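Local coordinates for phenazine biosynthesis protein, PhzF family (Bacillus anthracis, PDB 3EDN) that probably acts as an isomerase-like enzyme of the PhzF family, built on the diaminopimelate epimerase-like fold, with its own substrate not established, at residues P126-F131 and P154-S159; N162-V167 and N194-P199; V268-T273 and L281-A286. One frame throughout, in Å; residues are numbered along the deposited sequence.

Contact 1 of 3, residues P126-F131 and P154-S159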
# COMPACT_ATOMS: atom_id res chain seq x y z
N PRO A 126 4.30 -14.73 -28.82
CA PRO A 126 2.94 -15.13 -29.24
C PRO A 126 2.64 -16.63 -29.24
O PRO A 126 3.51 -17.46 -29.55
CB PRO A 126 2.84 -14.56 -30.67
CG PRO A 126 4.25 -14.41 -31.12
CD PRO A 126 5.09 -14.16 -29.93
N GLN A 127 1.40 -16.94 -28.89
CA GLN A 127 0.84 -18.28 -28.99
C GLN A 127 -0.44 -18.21 -29.81
O GLN A 127 -1.25 -17.30 -29.63
CB GLN A 127 0.47 -18.80 -27.60
CG GLN A 127 1.62 -18.86 -26.63
CD GLN A 127 1.12 -19.26 -25.27
OE1 GLN A 127 0.78 -20.42 -25.05
NE2 GLN A 127 1.01 -18.30 -24.35
N PHE A 128 -0.63 -19.19 -30.69
CA PHE A 128 -1.87 -19.34 -31.45
C PHE A 128 -2.47 -20.73 -31.29
O PHE A 128 -1.74 -21.71 -31.15
CB PHE A 128 -1.61 -19.11 -32.94
CG PHE A 128 -1.21 -17.70 -33.29
CD1 PHE A 128 -2.16 -16.68 -33.33
CD2 PHE A 128 0.10 -17.40 -33.61
CE1 PHE A 128 -1.80 -15.38 -33.66
CE2 PHE A 128 0.48 -16.10 -33.95
CZ PHE A 128 -0.47 -15.08 -33.97
N LYS A 129 -3.80 -20.81 -31.36
CA LYS A 129 -4.52 -22.08 -31.46
C LYS A 129 -5.60 -21.92 -32.54
O LYS A 129 -6.23 -20.87 -32.61
CB LYS A 129 -5.20 -22.41 -30.14
CG LYS A 129 -4.27 -22.44 -28.95
CD LYS A 129 -5.03 -22.76 -27.65
CE LYS A 129 -4.07 -23.01 -26.48
NZ LYS A 129 -3.38 -24.34 -26.58
N ASP A 130 -5.84 -22.95 -33.36
CA ASP A 130 -6.89 -22.83 -34.37
C ASP A 130 -8.27 -22.80 -33.71
O ASP A 130 -8.48 -23.41 -32.67
CB ASP A 130 -6.81 -23.96 -35.41
CG ASP A 130 -5.86 -23.63 -36.57
OD1 ASP A 130 -5.05 -22.68 -36.45
OD2 ASP A 130 -5.93 -24.32 -37.61
N PHE A 131 -9.19 -22.05 -34.31
CA PHE A 131 -10.56 -22.04 -33.85
C PHE A 131 -11.30 -23.14 -34.58
O PHE A 131 -11.36 -23.14 -35.81
CB PHE A 131 -11.21 -20.68 -34.15
CG PHE A 131 -12.70 -20.67 -33.95
CD1 PHE A 131 -13.24 -20.66 -32.68
CD2 PHE A 131 -13.55 -20.68 -35.04
CE1 PHE A 131 -14.60 -20.65 -32.49
CE2 PHE A 131 -14.93 -20.67 -34.87
CZ PHE A 131 -15.45 -20.66 -33.58
N PRO A 154 -7.34 -17.31 -41.61
CA PRO A 154 -7.83 -18.17 -40.54
C PRO A 154 -8.32 -17.46 -39.30
O PRO A 154 -7.79 -16.41 -38.92
CB PRO A 154 -6.61 -19.05 -40.20
CG PRO A 154 -5.43 -18.24 -40.59
CD PRO A 154 -5.87 -17.33 -41.72
N ILE A 155 -9.35 -18.02 -38.70
CA ILE A 155 -9.81 -17.59 -37.38
C ILE A 155 -8.97 -18.33 -36.36
O ILE A 155 -8.86 -19.57 -36.42
CB ILE A 155 -11.31 -17.89 -37.17
CG1 ILE A 155 -12.15 -17.25 -38.29
CG2 ILE A 155 -11.76 -17.41 -35.79
CD1 ILE A 155 -13.60 -17.79 -38.34
N VAL A 156 -8.33 -17.59 -35.46
CA VAL A 156 -7.46 -18.21 -34.47
C VAL A 156 -7.60 -17.53 -33.12
O VAL A 156 -7.95 -16.35 -33.05
CB VAL A 156 -5.96 -18.15 -34.88
CG1 VAL A 156 -5.73 -18.88 -36.18
CG2 VAL A 156 -5.46 -16.69 -34.96
N TYR A 157 -7.34 -18.28 -32.07
CA TYR A 157 -7.09 -17.72 -30.74
C TYR A 157 -5.64 -17.29 -30.76
O TYR A 157 -4.78 -18.03 -31.26
CB TYR A 157 -7.22 -18.80 -29.67
CG TYR A 157 -8.61 -19.36 -29.45
CD1 TYR A 157 -9.53 -18.70 -28.64
CD2 TYR A 157 -8.99 -20.57 -30.03
CE1 TYR A 157 -10.82 -19.21 -28.42
CE2 TYR A 157 -10.27 -21.09 -29.83
CZ TYR A 157 -11.17 -20.40 -29.02
OH TYR A 157 -12.43 -20.91 -28.80
N GLY A 158 -5.35 -16.11 -30.22
CA GLY A 158 -3.98 -15.62 -30.14
C GLY A 158 -3.71 -14.91 -28.82
O GLY A 158 -4.62 -14.33 -28.22
N SER A 159 -2.48 -15.00 -28.33
CA SER A 159 -2.10 -14.33 -27.09
C SER A 159 -0.67 -13.83 -27.16
O SER A 159 0.23 -14.59 -27.56
CB SER A 159 -2.15 -15.31 -25.93
OG SER A 159 -1.52 -14.75 -24.79
O HOH W 1 1.70 -15.59 -25.14
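F131 and I155 lie side by side and point the same way, the CG2 methyl of I155 coming to 3.7 Å from CB of F131. With CG of F131 anti to its backbone N (chi1 169°), the ring lies between the side chains of I155 and Y157; Y157 crosses it obliquely, its OH at the ring edge, in plane, beside CD1. Helix 135-141 covers this cluster through L138. A second apolar patch forms where CG2 of V156 reaches CD1 of F128 at 3.7 Å; the same ring runs on past CA of G158, where no side chain intervenes. Strands 127-130 and 156-159 are an antiparallel pair in one lobe of the diaminopimelate epimerase-like fold, with helix 135-141 in the connection between them. K129 and Y157 form a hydrogen-bonded pair, N of K129 to O of Y157 and N of Y157 to O of K129, both 2.9 Å. Q127 and S159 repeat this two-bond pattern at the P126 end. There a water accepts from NE2 of Q127 at 2.9 Å and donates to O of S159 at 3.0 Å, while OG of S159 bonds to the backbone N of G161.

Contact 2 of 3, residues N162-V167 and N194-P199. With SO4 (sulfate ion), chain F.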
# COMPACT_ATOMS: atom_id res chain seq x y z
N ASN A 162 -2.63 -11.99 -23.21
CA ASN A 162 -4.05 -12.28 -22.98
C ASN A 162 -4.66 -12.91 -24.21
O ASN A 162 -4.30 -12.55 -25.33
CB ASN A 162 -4.78 -10.98 -22.63
CG ASN A 162 -4.28 -10.38 -21.33
OD1 ASN A 162 -4.74 -10.75 -20.25
ND2 ASN A 162 -3.31 -9.49 -21.42
N TRP A 163 -5.59 -13.84 -24.03
CA TRP A 163 -6.17 -14.55 -25.16
C TRP A 163 -7.31 -13.78 -25.81
O TRP A 163 -8.27 -13.39 -25.14
CB TRP A 163 -6.68 -15.94 -24.74
CG TRP A 163 -5.58 -16.95 -24.52
CD1 TRP A 163 -5.08 -17.39 -23.32
CD2 TRP A 163 -4.84 -17.64 -25.54
NE1 TRP A 163 -4.07 -18.30 -23.54
CE2 TRP A 163 -3.92 -18.49 -24.89
CE3 TRP A 163 -4.87 -17.63 -26.95
CZ2 TRP A 163 -3.03 -19.30 -25.59
CZ3 TRP A 163 -3.99 -18.44 -27.65
CH2 TRP A 163 -3.08 -19.27 -26.96
N THR A 164 -7.20 -13.59 -27.13
CA THR A 164 -8.27 -13.01 -27.94
C THR A 164 -8.48 -13.87 -29.19
O THR A 164 -7.61 -14.66 -29.54
CB THR A 164 -7.95 -11.53 -28.30
OG1 THR A 164 -9.14 -10.86 -28.71
CG2 THR A 164 -6.88 -11.45 -29.41
N VAL A 165 -9.63 -13.74 -29.84
CA VAL A 165 -9.88 -14.46 -31.09
C VAL A 165 -9.77 -13.47 -32.24
O VAL A 165 -10.54 -12.50 -32.31
CB VAL A 165 -11.29 -15.13 -31.13
CG1 VAL A 165 -11.42 -16.02 -32.36
CG2 VAL A 165 -11.54 -15.96 -29.87
N ILE A 166 -8.80 -13.71 -33.12
CA ILE A 166 -8.67 -12.91 -34.32
C ILE A 166 -9.65 -13.46 -35.36
O ILE A 166 -9.52 -14.61 -35.79
CB ILE A 166 -7.22 -12.99 -34.87
CG1 ILE A 166 -6.19 -12.45 -33.86
CG2 ILE A 166 -7.12 -12.26 -36.21
CD1 ILE A 166 -6.43 -10.97 -33.46
N VAL A 167 -10.63 -12.64 -35.75
CA VAL A 167 -11.69 -13.02 -36.68
C VAL A 167 -11.63 -12.14 -37.95
O VAL A 167 -12.14 -11.01 -37.95
CB VAL A 167 -13.08 -12.85 -36.03
CG1 VAL A 167 -14.17 -13.34 -36.99
CG2 VAL A 167 -13.14 -13.62 -34.72
N ASN A 194 -13.42 -17.82 -22.13
CA ASN A 194 -13.33 -16.47 -21.59
C ASN A 194 -12.49 -15.52 -22.44
O ASN A 194 -12.14 -14.44 -21.99
CB ASN A 194 -12.80 -16.49 -20.14
CG ASN A 194 -11.31 -16.78 -20.07
OD1 ASN A 194 -10.77 -17.55 -20.87
ND2 ASN A 194 -10.65 -16.17 -19.08
N ALA A 195 -12.18 -15.92 -23.67
CA ALA A 195 -11.43 -15.04 -24.57
C ALA A 195 -12.27 -13.86 -25.02
O ALA A 195 -13.49 -13.96 -25.14
CB ALA A 195 -10.92 -15.81 -25.78
N SER A 196 -11.62 -12.73 -25.30
CA SER A 196 -12.27 -11.63 -26.01
C SER A 196 -12.30 -11.99 -27.50
O SER A 196 -11.65 -12.96 -27.93
CB SER A 196 -11.46 -10.36 -25.82
OG SER A 196 -10.11 -10.61 -26.17
N ILE A 197 -13.07 -11.22 -28.27
CA ILE A 197 -13.13 -11.40 -29.72
C ILE A 197 -12.70 -10.13 -30.44
O ILE A 197 -13.24 -9.05 -30.19
CB ILE A 197 -14.55 -11.83 -30.20
CG1 ILE A 197 -14.94 -13.16 -29.55
CG2 ILE A 197 -14.56 -11.94 -31.74
CD1 ILE A 197 -16.33 -13.68 -29.95
N HIS A 198 -11.72 -10.28 -31.33
CA HIS A 198 -11.12 -9.12 -31.99
C HIS A 198 -11.13 -9.26 -33.51
O HIS A 198 -10.14 -9.70 -34.12
CB HIS A 198 -9.69 -8.93 -31.50
CG HIS A 198 -9.19 -7.53 -31.69
ND1 HIS A 198 -9.13 -6.62 -30.65
CD2 HIS A 198 -8.80 -6.86 -32.80
CE1 HIS A 198 -8.68 -5.47 -31.11
NE2 HIS A 198 -8.49 -5.58 -32.42
N PRO A 199 -12.26 -8.90 -34.14
CA PRO A 199 -12.35 -8.97 -35.60
C PRO A 199 -11.38 -8.00 -36.26
O PRO A 199 -11.08 -6.94 -35.71
CB PRO A 199 -13.80 -8.58 -35.88
CG PRO A 199 -14.53 -8.82 -34.58
CD PRO A 199 -13.52 -8.45 -33.52
S SO4 F . -6.54 -14.02 -20.30
O1 SO4 F . -5.77 -14.04 -19.06
O2 SO4 F . -6.83 -12.64 -20.67
O3 SO4 F . -5.83 -14.73 -21.34
O4 SO4 F . -7.81 -14.71 -20.11
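T164 and S196 meet through their hydroxyls, OG1 of T164 lying 2.7 Å from OG of S196 in a short hydrogen bond that either could donate. Two different torsions bring the groups together: OG1 of T164 is anti to its backbone N (chi1 -162°), whereas OG of S196 sits between its own N and carbonyl carbon (chi1 52°). CB of H198 packs against OG1 of T164 on the same face of the pair, and its imidazole carries on away from strand 163-167 to bond through ND1 with ND1 of H215. On the other face the side chains of V167 and I197 cross, their CG2 methyls 3.7 Å apart, and CG2 of V165 extends that apolar row to CB of A195 at 4.1 Å.

The backbone holds these side chains in register. O of V165 takes a nearly straight bond from N of H198 (2.7 Å, 162° at the hydrogen), and N of V165 gives one to O of S196 at 2.9 Å; the bonds from S196 N to W163 O and from V167 N to H198 O are longer and weak. N of W163 donates to O3 of a sulfate at 2.8 Å, and the ion, probably from the crystallisation liquor, also lies near the side chains of N162 and N194. Strand 156-159 flanks one side of the pair and strand 211-216 the other, while helix 230-244 covers the face bearing I166 and H198. Strands curling round a helix, here 230-244, are consistent with one lobe of the diaminopimelate epimerase-like fold assigned to this protein.

Contact 3 of 3, residues V268-T273 and L281-A286; sequences VTVYVT and LQIDIA
Y271 presents the edge of its ring to the facing strand: CE2 comes to 3.6 Å from CB of A286, which lies in the ring plane, and O of D284 also sits in that plane at the edge. This is the antiparallel beta hairpin of strands 266-273 and 282-298 in the diaminopimelate epimerase-like fold. CG of Y271 is anti to the carbonyl carbon (chi1 -52°), which swings the ring along the hairpin toward A286. The side chains of Y271 and D284 cross at about a right angle, with ring and carboxylate planes 62° apart, and CB of D284 touches the ring near CD2. K120, on strand 117-122, makes a cation-pi contact with the same ring.

The other face is aliphatic. V272 and I283 lie side by side and point the same way, CG2 of V272 being 3.8 Å from CD1 of I283, while the other methyl of V272, CG1, meets CD1 of L281 at an oblique angle. Further along, V270 crosses I283, its CG1 facing CG2, and CG1 of V268 reaches CB of I285 at 3.9 Å. Helix 230-244 packs on this side through A238, A241 and T242.

Paired backbone bonds join T269 to A286, Y271 to D284 and T273 to Q282; the one from N of Q282 to O of T273 is almost linear at 175°. The buried carboxylate of D284 is held from several directions. OD1 forms a salt bridge with NE of R122, which would be expected to stabilise its negative charge. OD2 accepts NE2 of Q282 on its syn side at 3.2 Å, and a water 2.6 Å from OD2 of D284 also lies 2.8 Å from OG1 of T273.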
# COMPACT_ATOMS: atom_id res chain seq x y z
N VAL A 268 -1.71 1.66 -32.71
CA VAL A 268 -0.65 0.97 -32.00
C VAL A 268 0.39 0.53 -33.01
O VAL A 268 0.06 -0.07 -34.04
CB VAL A 268 -1.15 -0.24 -31.23
CG1 VAL A 268 -0.02 -0.85 -30.40
CG2 VAL A 268 -2.31 0.16 -30.34
N THR A 269 1.66 0.86 -32.74
CA THR A 269 2.75 0.34 -33.57
C THR A 269 3.23 -0.99 -33.03
O THR A 269 3.47 -1.14 -31.84
CB THR A 269 3.89 1.37 -33.65
OG1 THR A 269 3.37 2.59 -34.22
CG2 THR A 269 5.03 0.86 -34.53
N VAL A 270 3.32 -1.99 -33.91
CA VAL A 270 3.75 -3.33 -33.52
C VAL A 270 5.03 -3.70 -34.22
O VAL A 270 5.11 -3.60 -35.45
CB VAL A 270 2.66 -4.39 -33.78
CG1 VAL A 270 3.08 -5.74 -33.17
CG2 VAL A 270 1.31 -3.91 -33.22
N TYR A 271 6.03 -4.10 -33.44
CA TYR A 271 7.33 -4.52 -33.98
C TYR A 271 7.46 -6.03 -33.86
O TYR A 271 7.25 -6.60 -32.77
CB TYR A 271 8.48 -3.86 -33.21
CG TYR A 271 8.35 -2.36 -33.10
CD1 TYR A 271 9.08 -1.53 -33.93
CD2 TYR A 271 7.48 -1.79 -32.18
CE1 TYR A 271 8.95 -0.14 -33.84
CE2 TYR A 271 7.35 -0.43 -32.08
CZ TYR A 271 8.08 0.39 -32.90
OH TYR A 271 7.94 1.76 -32.79
N VAL A 272 7.78 -6.68 -34.97
CA VAL A 272 7.89 -8.13 -34.99
C VAL A 272 9.32 -8.47 -35.36
O VAL A 272 9.81 -8.02 -36.40
CB VAL A 272 6.95 -8.75 -36.03
CG1 VAL A 272 7.00 -10.28 -35.92
CG2 VAL A 272 5.53 -8.25 -35.83
N THR A 273 10.00 -9.20 -34.48
CA THR A 273 11.43 -9.49 -34.68
C THR A 273 11.66 -10.99 -34.69
O THR A 273 11.05 -11.73 -33.91
CB THR A 273 12.27 -8.84 -33.58
OG1 THR A 273 12.11 -7.42 -33.64
CG2 THR A 273 13.75 -9.19 -33.74
N LEU A 281 8.48 -15.61 -32.55
CA LEU A 281 8.65 -14.19 -32.85
C LEU A 281 8.75 -13.41 -31.54
O LEU A 281 8.24 -13.83 -30.49
CB LEU A 281 7.48 -13.66 -33.70
CG LEU A 281 7.25 -14.31 -35.07
CD1 LEU A 281 5.94 -13.87 -35.69
CD2 LEU A 281 8.39 -13.99 -36.02
N GLN A 282 9.44 -12.28 -31.61
CA GLN A 282 9.47 -11.33 -30.50
C GLN A 282 8.53 -10.21 -30.87
O GLN A 282 8.57 -9.71 -32.00
CB GLN A 282 10.88 -10.79 -30.30
CG GLN A 282 10.97 -9.66 -29.30
CD GLN A 282 12.37 -9.10 -29.20
OE1 GLN A 282 13.33 -9.84 -28.98
NE2 GLN A 282 12.49 -7.78 -29.35
N ILE A 283 7.66 -9.83 -29.94
CA ILE A 283 6.66 -8.78 -30.19
C ILE A 283 6.86 -7.63 -29.23
O ILE A 283 6.87 -7.83 -28.02
CB ILE A 283 5.21 -9.31 -30.05
CG1 ILE A 283 4.94 -10.43 -31.07
CG2 ILE A 283 4.18 -8.17 -30.20
CD1 ILE A 283 4.96 -9.95 -32.51
N ASP A 284 7.06 -6.44 -29.79
CA ASP A 284 7.00 -5.20 -29.01
C ASP A 284 5.84 -4.35 -29.50
O ASP A 284 5.45 -4.40 -30.67
CB ASP A 284 8.28 -4.39 -29.18
CG ASP A 284 9.55 -5.18 -28.83
OD1 ASP A 284 9.78 -5.46 -27.64
OD2 ASP A 284 10.34 -5.50 -29.75
N ILE A 285 5.30 -3.52 -28.64
CA ILE A 285 4.37 -2.50 -29.12
C ILE A 285 4.82 -1.13 -28.64
O ILE A 285 5.58 -1.01 -27.66
CB ILE A 285 2.91 -2.76 -28.67
CG1 ILE A 285 2.77 -2.65 -27.15
CG2 ILE A 285 2.43 -4.14 -29.16
CD1 ILE A 285 1.35 -2.32 -26.67
N ALA A 286 4.37 -0.11 -29.36
CA ALA A 286 4.65 1.26 -28.96
C ALA A 286 3.45 2.13 -29.25
O ALA A 286 2.72 1.91 -30.21
CB ALA A 286 5.88 1.80 -29.69
O HOH W 2 10.05 -7.08 -31.82

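Contacts 1 and 2 are successive steps across neighbouring strands, their centres about 9 Å apart. Strand 156-159 pairs antiparallel with strand 163-168 through two probable hydrogen bonds of 2.8 Å, N of G158 to O of T164 and N of I166 to O of V156. The centre of contact 3 is about 17 Å from that of contact 1 and about 18 Å from that of contact 2. It touches contact 1 where CD of P126 meets O of L281 at 3.2 Å. Helix 230-244 packs on all three. The sulfate at W163 is about 6 Å, nearest atoms, from the side chain of S159; a different sulfate lies about 6 Å from that of I285. Such ions can mark pockets.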